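Local coordinates for Lmo1076 protein (Listeria monocytogenes serovar 1/2a, PDB 3FI7) that cleaves peptidoglycan as the N-acetylglucosaminidase catalytic domain of the larger secreted autolysin Auto, a virulence-associated GH73 hydrolase subject to autoinhibition, at residues Y51-I56 against K147-A152; Y76-I81 against K117-D122; G80-Y85 against A108-Y113. All coordinates share one frame; numbering follows the deposited sequence.

How the contacts relate
All three contacts belong to the glucosaminidase domain. Contact 1 joins helix 52-63 to helix 149-156, and so brings an early and a late part of the chain together. Contacts 2 and 3 fall within the sequence between these two partners and start from one loop, sharing Gly-80 and Ile-81: contact 2 sets it on helix 116-129, contact 3 on the end of strand 104-111. Their centres are about 9 Å apart. The centre of contact 1 is about 18 Å from that of contact 2, although Met-55 touches Leu-120, and about 25 Å from that of contact 3, on opposite sides of the chain's centre. The helical body is thereby tied to the two-stranded hairpin.

Contact 1. Residues Y51-I56 against K147-A152; sequences YPSVMI and KTYKDA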
# COMPACT_ATOMS: atom_id res chain seq x y z
N TYR A 51 7.72 -7.88 -0.94
CA TYR A 51 8.29 -6.62 -1.46
C TYR A 51 7.65 -5.39 -0.80
O TYR A 51 6.44 -5.18 -0.92
CB TYR A 51 8.11 -6.50 -2.98
CG TYR A 51 9.03 -7.35 -3.81
CD1 TYR A 51 10.33 -6.93 -4.08
CD2 TYR A 51 8.60 -8.56 -4.36
CE1 TYR A 51 11.18 -7.70 -4.85
CE2 TYR A 51 9.44 -9.34 -5.13
CZ TYR A 51 10.74 -8.91 -5.37
OH TYR A 51 11.59 -9.67 -6.14
N PRO A 52 8.47 -4.57 -0.13
CA PRO A 52 7.99 -3.30 0.44
C PRO A 52 7.44 -2.38 -0.66
O PRO A 52 6.49 -1.62 -0.43
CB PRO A 52 9.25 -2.67 1.03
CG PRO A 52 10.21 -3.77 1.20
CD PRO A 52 9.89 -4.81 0.16
N SER A 53 8.04 -2.44 -1.84
CA SER A 53 7.60 -1.57 -2.93
C SER A 53 6.17 -1.92 -3.31
O SER A 53 5.37 -1.05 -3.63
CB SER A 53 8.51 -1.71 -4.14
OG SER A 53 8.55 -3.05 -4.58
N VAL A 54 5.85 -3.20 -3.26
CA VAL A 54 4.52 -3.66 -3.64
C VAL A 54 3.50 -3.30 -2.55
O VAL A 54 2.37 -2.90 -2.84
CB VAL A 54 4.52 -5.17 -3.95
CG1 VAL A 54 3.11 -5.70 -4.13
CG2 VAL A 54 5.38 -5.44 -5.19
N MET A 55 3.92 -3.42 -1.29
CA MET A 55 3.05 -3.05 -0.17
C MET A 55 2.73 -1.55 -0.15
O MET A 55 1.59 -1.14 0.09
CB MET A 55 3.68 -3.45 1.16
CG MET A 55 2.81 -3.07 2.36
SD MET A 55 3.54 -3.47 3.97
CE MET A 55 3.03 -5.18 4.15
N ILE A 56 3.75 -0.73 -0.39
CA ILE A 56 3.56 0.72 -0.36
C ILE A 56 2.66 1.12 -1.53
O ILE A 56 1.76 1.93 -1.37
CB ILE A 56 4.91 1.47 -0.42
CG1 ILE A 56 5.71 1.21 0.86
CG2 ILE A 56 4.68 2.96 -0.61
CD1 ILE A 56 7.21 1.42 0.71
N LYS A 147 11.09 -13.12 -8.86
CA LYS A 147 12.42 -12.60 -9.19
C LYS A 147 12.46 -11.08 -9.07
O LYS A 147 13.40 -10.52 -8.50
CB LYS A 147 12.85 -13.04 -10.59
CG LYS A 147 13.22 -14.51 -10.69
CD LYS A 147 13.55 -14.92 -12.12
CE LYS A 147 13.88 -16.40 -12.20
NZ LYS A 147 14.22 -16.83 -13.59
N THR A 148 11.45 -10.42 -9.61
CA THR A 148 11.33 -8.98 -9.46
C THR A 148 9.94 -8.65 -8.95
O THR A 148 9.05 -9.51 -8.92
CB THR A 148 11.50 -8.25 -10.80
OG1 THR A 148 10.36 -8.51 -11.62
CG2 THR A 148 12.76 -8.73 -11.52
N TYR A 149 9.74 -7.39 -8.58
CA TYR A 149 8.45 -6.95 -8.08
C TYR A 149 7.35 -7.10 -9.13
O TYR A 149 6.19 -7.28 -8.79
CB TYR A 149 8.53 -5.50 -7.60
CG TYR A 149 8.75 -4.49 -8.70
CD1 TYR A 149 10.03 -4.08 -9.05
CD2 TYR A 149 7.67 -3.95 -9.38
CE1 TYR A 149 10.23 -3.14 -10.06
CE2 TYR A 149 7.86 -3.01 -10.39
CZ TYR A 149 9.14 -2.62 -10.72
OH TYR A 149 9.32 -1.69 -11.72
N LYS A 150 7.73 -7.06 -10.40
CA LYS A 150 6.77 -7.24 -11.49
C LYS A 150 6.13 -8.63 -11.49
O LYS A 150 4.98 -8.79 -11.90
CB LYS A 150 7.41 -6.94 -12.84
CG LYS A 150 7.74 -5.47 -13.02
CD LYS A 150 7.99 -5.12 -14.48
CE LYS A 150 8.24 -3.64 -14.63
NZ LYS A 150 8.32 -3.23 -16.05
N ASP A 151 6.87 -9.64 -11.03
CA ASP A 151 6.29 -10.97 -10.90
C ASP A 151 5.25 -10.95 -9.80
O ASP A 151 4.20 -11.57 -9.91
CB ASP A 151 7.37 -12.01 -10.59
CG ASP A 151 8.43 -12.08 -11.68
OD1 ASP A 151 9.63 -11.97 -11.35
OD2 ASP A 151 8.04 -12.22 -12.86
N ALA A 152 5.55 -10.21 -8.73
CA ALA A 152 4.64 -10.11 -7.60
C ALA A 152 3.36 -9.37 -7.99
O ALA A 152 2.27 -9.84 -7.66
CB ALA A 152 5.33 -9.43 -6.43
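Tyr-51 carries the tight part of this contact, laying one face of its ring flat on the backbone at the start of helix 149-156. Tyr-149 CA sits almost over the centre, 3.9 Å from the Tyr-51 ring centroid and 11° off the ring normal, a CH-pi contact. Tyr-149 N approaches the same ring at 3.7 Å from CZ. Lys-147 O lies near the ring plane at the hydroxyl end, 3.1 Å from Tyr-51 OH but poorly placed for a hydrogen bond; that hydroxyl bonds to Ala-146 O instead. Between the two helices the packing is mainly apolar: Ala-152 CB meets Tyr-51 CD2 at 4.0 Å and Val-54 CG2 at 4.2 Å. With Val-54 CG1 anti to the backbone N (chi1 171°), CG2 falls beside that N, anti to the carbonyl carbon, and reaches Tyr-149 CB as well, 4.0 Å away. The arrangement sets two helix beginnings side by side in the GH73 glucosaminidase domain, a member of the lysozyme clan: Tyr-51 is the N-cap of helix 52-63, and Thr-148 that of helix 149-156. Thr-148 and Asp-151 form a capping box. Its straight arm is Thr-148 N to Asp-151 OD1, 3.0 Å at 170°, met on the anti side of the carboxylate; Thr-148 OG1 also takes a weak capping bond from Lys-150 N. Ser-53 OG touches Tyr-149 CB but bonds to Asp-183, the C-terminal residue. Beyond CB the Tyr-149 ring leads away from helix 52-63 and packs on Asn-171 and Ile-174 of helix 166-176. On the loose side, Thr-148 and Lys-147 are exposed, their CB atoms turned away from helix 52-63; the Lys-147 chain is extended and poorly ordered.

Contact 2. Residues Y76-I81 against K117-D122; sequences YNLFGI and KESLED
Ser-119 is the first residue of helix 116-129 here to grip the loop 76-81, and its small side chain lies against the carbonyl of Tyr-76 and the amide of Leu-78. With OG anti to the backbone N (chi1 174°), the hydroxyl meets the loop and accepts a hydrogen bond from Leu-78 N, 3.0 Å long at 152°. Ser-119 CB comes within 3.1 Å of Tyr-76 O. A water 2.7 Å from Ser-119 OG donates to Asn-77 OD1 and accepts from Phe-79 N, so this buried hydroxyl is linked to three points of the loop. The same OG lies at the edge of the Phe-79 ring, near its plane, 3.6 Å from CD2. One residue on, Leu-120 turns its CD2 branch into the angle between two loop side chains: it is 4.1 Å from Leu-78 CD1 and equally far from Phe-79 CZ, its chain crossing the phenylalanine at about a right angle. Met-55 of helix 52-63 and Leu-44 of helix 29-47 also pack on Leu-120. At Asp-122 the contact thins to an approach of OD1 to Ile-81 CG2, and OD1 is taken by Tyr-113 OH. The loop holds its own shape as a type I turn from Asn-77 to Gly-80, with the Asn-77 amide bridging Ile-81: OD1 accepts from its N, while ND2 donates to its O within the carbonyl plane. This Asn-Leu-Phe-Gly-Ile run is a familiar motif of GH73 glucosaminidases, and here it rests on a helix of the lysozyme-like core.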
# COMPACT_ATOMS: atom_id res chain seq x y z
N TYR A 76 -7.70 4.27 10.23
CA TYR A 76 -6.39 3.81 9.79
C TYR A 76 -6.44 2.57 8.90
O TYR A 76 -5.44 1.88 8.76
CB TYR A 76 -5.49 3.54 11.00
CG TYR A 76 -5.26 4.75 11.88
CD1 TYR A 76 -5.86 4.86 13.13
CD2 TYR A 76 -4.44 5.79 11.45
CE1 TYR A 76 -5.65 5.98 13.93
CE2 TYR A 76 -4.22 6.91 12.24
CZ TYR A 76 -4.82 7.00 13.48
OH TYR A 76 -4.60 8.11 14.25
N ASN A 77 -7.60 2.31 8.31
CA ASN A 77 -7.83 1.09 7.53
C ASN A 77 -7.50 1.34 6.06
O ASN A 77 -8.38 1.69 5.26
CB ASN A 77 -9.29 0.64 7.72
CG ASN A 77 -9.58 -0.74 7.13
OD1 ASN A 77 -8.88 -1.22 6.24
ND2 ASN A 77 -10.64 -1.38 7.63
N LEU A 78 -6.23 1.17 5.71
CA LEU A 78 -5.73 1.55 4.39
C LEU A 78 -6.28 0.67 3.28
O LEU A 78 -6.43 1.11 2.14
CB LEU A 78 -4.20 1.52 4.34
CG LEU A 78 -3.48 2.48 5.30
CD1 LEU A 78 -1.99 2.14 5.35
CD2 LEU A 78 -3.71 3.95 4.91
N PHE A 79 -6.56 -0.58 3.61
CA PHE A 79 -6.93 -1.53 2.56
C PHE A 79 -8.43 -1.81 2.52
O PHE A 79 -8.89 -2.64 1.76
CB PHE A 79 -6.10 -2.81 2.70
CG PHE A 79 -4.62 -2.57 2.65
CD1 PHE A 79 -3.94 -2.62 1.44
CD2 PHE A 79 -3.91 -2.28 3.80
CE1 PHE A 79 -2.56 -2.39 1.39
CE2 PHE A 79 -2.54 -2.06 3.76
CZ PHE A 79 -1.86 -2.12 2.55
N GLY A 80 -9.20 -1.08 3.33
CA GLY A 80 -10.65 -1.25 3.36
C GLY A 80 -11.08 -2.66 3.76
O GLY A 80 -12.03 -3.21 3.21
N ILE A 81 -10.38 -3.23 4.73
CA ILE A 81 -10.67 -4.58 5.20
C ILE A 81 -11.95 -4.63 6.03
O ILE A 81 -12.13 -3.85 6.96
CB ILE A 81 -9.51 -5.11 6.06
CG1 ILE A 81 -8.23 -5.21 5.22
CG2 ILE A 81 -9.87 -6.46 6.67
CD1 ILE A 81 -8.44 -5.87 3.87
N LYS A 117 0.21 1.03 11.12
CA LYS A 117 1.10 -0.11 11.26
C LYS A 117 0.32 -1.42 11.24
O LYS A 117 0.69 -2.35 10.53
CB LYS A 117 1.93 -0.03 12.54
CG LYS A 117 2.87 -1.22 12.71
CD LYS A 117 3.63 -1.16 14.02
CE LYS A 117 4.37 -2.46 14.28
NZ LYS A 117 5.03 -2.44 15.62
N GLU A 118 -0.75 -1.49 12.03
CA GLU A 118 -1.52 -2.73 12.15
C GLU A 118 -2.27 -3.03 10.86
O GLU A 118 -2.50 -4.20 10.51
CB GLU A 118 -2.47 -2.66 13.35
CG GLU A 118 -1.77 -2.67 14.71
CD GLU A 118 -1.17 -1.33 15.12
OE1 GLU A 118 -0.35 -1.30 16.05
OE2 GLU A 118 -1.52 -0.28 14.52
N SER A 119 -2.65 -1.97 10.14
CA SER A 119 -3.29 -2.10 8.84
C SER A 119 -2.32 -2.71 7.81
O SER A 119 -2.67 -3.66 7.09
CB SER A 119 -3.81 -0.73 8.38
OG SER A 119 -4.32 -0.76 7.06
N LEU A 120 -1.10 -2.19 7.75
CA LEU A 120 -0.06 -2.76 6.89
C LEU A 120 0.22 -4.22 7.26
O LEU A 120 0.39 -5.07 6.39
CB LEU A 120 1.23 -1.94 6.95
CG LEU A 120 1.12 -0.52 6.40
CD1 LEU A 120 2.23 0.38 6.96
CD2 LEU A 120 1.12 -0.52 4.87
N GLU A 121 0.27 -4.51 8.56
CA GLU A 121 0.56 -5.87 9.00
C GLU A 121 -0.54 -6.85 8.55
O GLU A 121 -0.24 -7.99 8.17
CB GLU A 121 0.78 -5.94 10.51
CG GLU A 121 1.11 -7.35 11.00
CD GLU A 121 2.01 -7.36 12.23
OE1 GLU A 121 2.05 -6.35 12.96
OE2 GLU A 121 2.68 -8.40 12.46
N ASP A 122 -1.79 -6.41 8.59
CA ASP A 122 -2.89 -7.23 8.08
C ASP A 122 -2.71 -7.58 6.61
O ASP A 122 -2.96 -8.71 6.21
CB ASP A 122 -4.26 -6.56 8.30
CG ASP A 122 -5.08 -7.25 9.39
OD1 ASP A 122 -6.33 -7.14 9.34
OD2 ASP A 122 -4.49 -7.91 10.28
O HOH W 1 -6.29 -2.38 6.24

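Contact 3. Residues G80-Y85 against A108-Y113; sequences GIKGSY and ANFAKY
Lys-82 and Phe-110 face each other as a single antiparallel, non-hydrogen-bonded pair, flanked by bonds from Ala-111 N to Ile-81 O (3.0 Å) and from Gly-83 N to Asn-109 O (2.8 Å). Both are nearly straight at the hydrogen, yet the donor of the second stands 41° above the carbonyl plane. At Gly-83 the extended chain changes direction, in a conformation where a CB would jam against the preceding carbonyl, and Ser-84 CA then passes 3.8 Å from Ala-111 CA. Along the bridge, Lys-82 and Phe-110 lie side by side and point the same way, Lys-82 CG 3.7 Å from Phe-110 CE2; the ammonium group continues to a salt bridge with Glu-96. The edge of the Phe-110 ring meets Gly-80 O, 3.6 Å from CE2 and in the ring plane. Beyond Ser-84, Tyr-85 swings over the strand end: its CG, anti to the backbone N (chi1 174°), places one ring face under Tyr-113 CD1, which lies 3.6 Å above it and offset toward the rim. The two rings are oblique, their planes at 47°. Tyr-85 CB also touches Lys-112 O and Ala-111 CB. At the far end of its ring, Tyr-113 OH, the partner of Asp-122, abuts Ile-81 CB at 3.7 Å. Backbone bonds thus set the register of the loop against the strand, apolar and aromatic surfaces fill in around them, and the polar ends of Lys-82 and Tyr-113 extend the connection to strand 89-98 and helix 116-129.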
# COMPACT_ATOMS: atom_id res chain seq x y z
N GLY A 80 -9.20 -1.08 3.33
CA GLY A 80 -10.65 -1.25 3.36
C GLY A 80 -11.08 -2.66 3.76
O GLY A 80 -12.03 -3.21 3.21
N ILE A 81 -10.38 -3.23 4.73
CA ILE A 81 -10.67 -4.58 5.20
C ILE A 81 -11.95 -4.63 6.03
O ILE A 81 -12.13 -3.85 6.96
CB ILE A 81 -9.51 -5.11 6.06
CG1 ILE A 81 -8.23 -5.21 5.22
CG2 ILE A 81 -9.87 -6.46 6.67
CD1 ILE A 81 -8.44 -5.87 3.87
N LYS A 82 -12.84 -5.56 5.68
CA LYS A 82 -14.09 -5.72 6.43
C LYS A 82 -13.90 -6.53 7.70
O LYS A 82 -12.97 -7.33 7.81
CB LYS A 82 -15.17 -6.36 5.55
CG LYS A 82 -15.82 -5.39 4.58
CD LYS A 82 -16.87 -6.07 3.74
CE LYS A 82 -17.37 -5.16 2.65
NZ LYS A 82 -18.02 -5.92 1.55
N GLY A 83 -14.78 -6.32 8.68
CA GLY A 83 -14.72 -7.02 9.94
C GLY A 83 -14.27 -6.12 11.08
O GLY A 83 -14.69 -4.96 11.18
N SER A 84 -13.43 -6.65 11.95
CA SER A 84 -12.91 -5.89 13.08
C SER A 84 -11.47 -6.25 13.36
O SER A 84 -10.94 -7.23 12.83
CB SER A 84 -13.74 -6.17 14.33
OG SER A 84 -13.58 -7.51 14.75
N TYR A 85 -10.82 -5.44 14.19
CA TYR A 85 -9.47 -5.71 14.61
C TYR A 85 -9.43 -5.66 16.13
O TYR A 85 -9.62 -4.59 16.72
CB TYR A 85 -8.49 -4.69 14.02
CG TYR A 85 -7.09 -4.85 14.54
CD1 TYR A 85 -6.21 -5.76 13.96
CD2 TYR A 85 -6.63 -4.09 15.62
CE1 TYR A 85 -4.93 -5.92 14.44
CE2 TYR A 85 -5.34 -4.24 16.10
CZ TYR A 85 -4.50 -5.16 15.50
OH TYR A 85 -3.22 -5.31 15.97
N ALA A 108 -21.66 -1.60 6.14
CA ALA A 108 -20.79 -2.71 6.48
C ALA A 108 -19.90 -2.33 7.66
O ALA A 108 -19.75 -1.15 7.97
CB ALA A 108 -19.95 -3.13 5.27
N ASN A 109 -19.35 -3.33 8.32
CA ASN A 109 -18.39 -3.09 9.39
C ASN A 109 -16.98 -3.24 8.86
O ASN A 109 -16.65 -4.23 8.21
CB ASN A 109 -18.62 -4.06 10.55
CG ASN A 109 -19.95 -3.84 11.24
OD1 ASN A 109 -20.31 -2.71 11.56
ND2 ASN A 109 -20.68 -4.92 11.48
N PHE A 110 -16.16 -2.24 9.14
CA PHE A 110 -14.78 -2.26 8.68
C PHE A 110 -13.86 -2.26 9.88
O PHE A 110 -14.18 -1.65 10.91
CB PHE A 110 -14.50 -1.06 7.79
CG PHE A 110 -15.20 -1.10 6.47
CD1 PHE A 110 -16.48 -0.56 6.32
CD2 PHE A 110 -14.59 -1.68 5.36
CE1 PHE A 110 -17.13 -0.59 5.09
CE2 PHE A 110 -15.23 -1.72 4.12
CZ PHE A 110 -16.50 -1.17 3.98
N ALA A 111 -12.73 -2.93 9.75
CA ALA A 111 -11.76 -2.99 10.84
C ALA A 111 -11.34 -1.58 11.22
O ALA A 111 -11.25 -0.69 10.35
CB ALA A 111 -10.55 -3.84 10.46
N LYS A 112 -11.09 -1.37 12.51
CA LYS A 112 -10.59 -0.11 13.03
C LYS A 112 -9.27 -0.40 13.73
O LYS A 112 -9.24 -1.18 14.68
CB LYS A 112 -11.60 0.47 14.02
CG LYS A 112 -11.27 1.86 14.57
CD LYS A 112 -12.20 2.18 15.75
CE LYS A 112 -12.55 3.66 15.82
NZ LYS A 112 -11.36 4.52 16.09
N TYR A 113 -8.19 0.22 13.26
CA TYR A 113 -6.85 -0.07 13.77
C TYR A 113 -6.33 1.06 14.64
O TYR A 113 -6.76 2.21 14.49
CB TYR A 113 -5.87 -0.28 12.61
CG TYR A 113 -6.25 -1.36 11.63
CD1 TYR A 113 -5.91 -2.69 11.86
CD2 TYR A 113 -6.94 -1.05 10.47
CE1 TYR A 113 -6.26 -3.68 10.96
CE2 TYR A 113 -7.30 -2.03 9.57
CZ TYR A 113 -6.95 -3.34 9.81
OH TYR A 113 -7.30 -4.31 8.90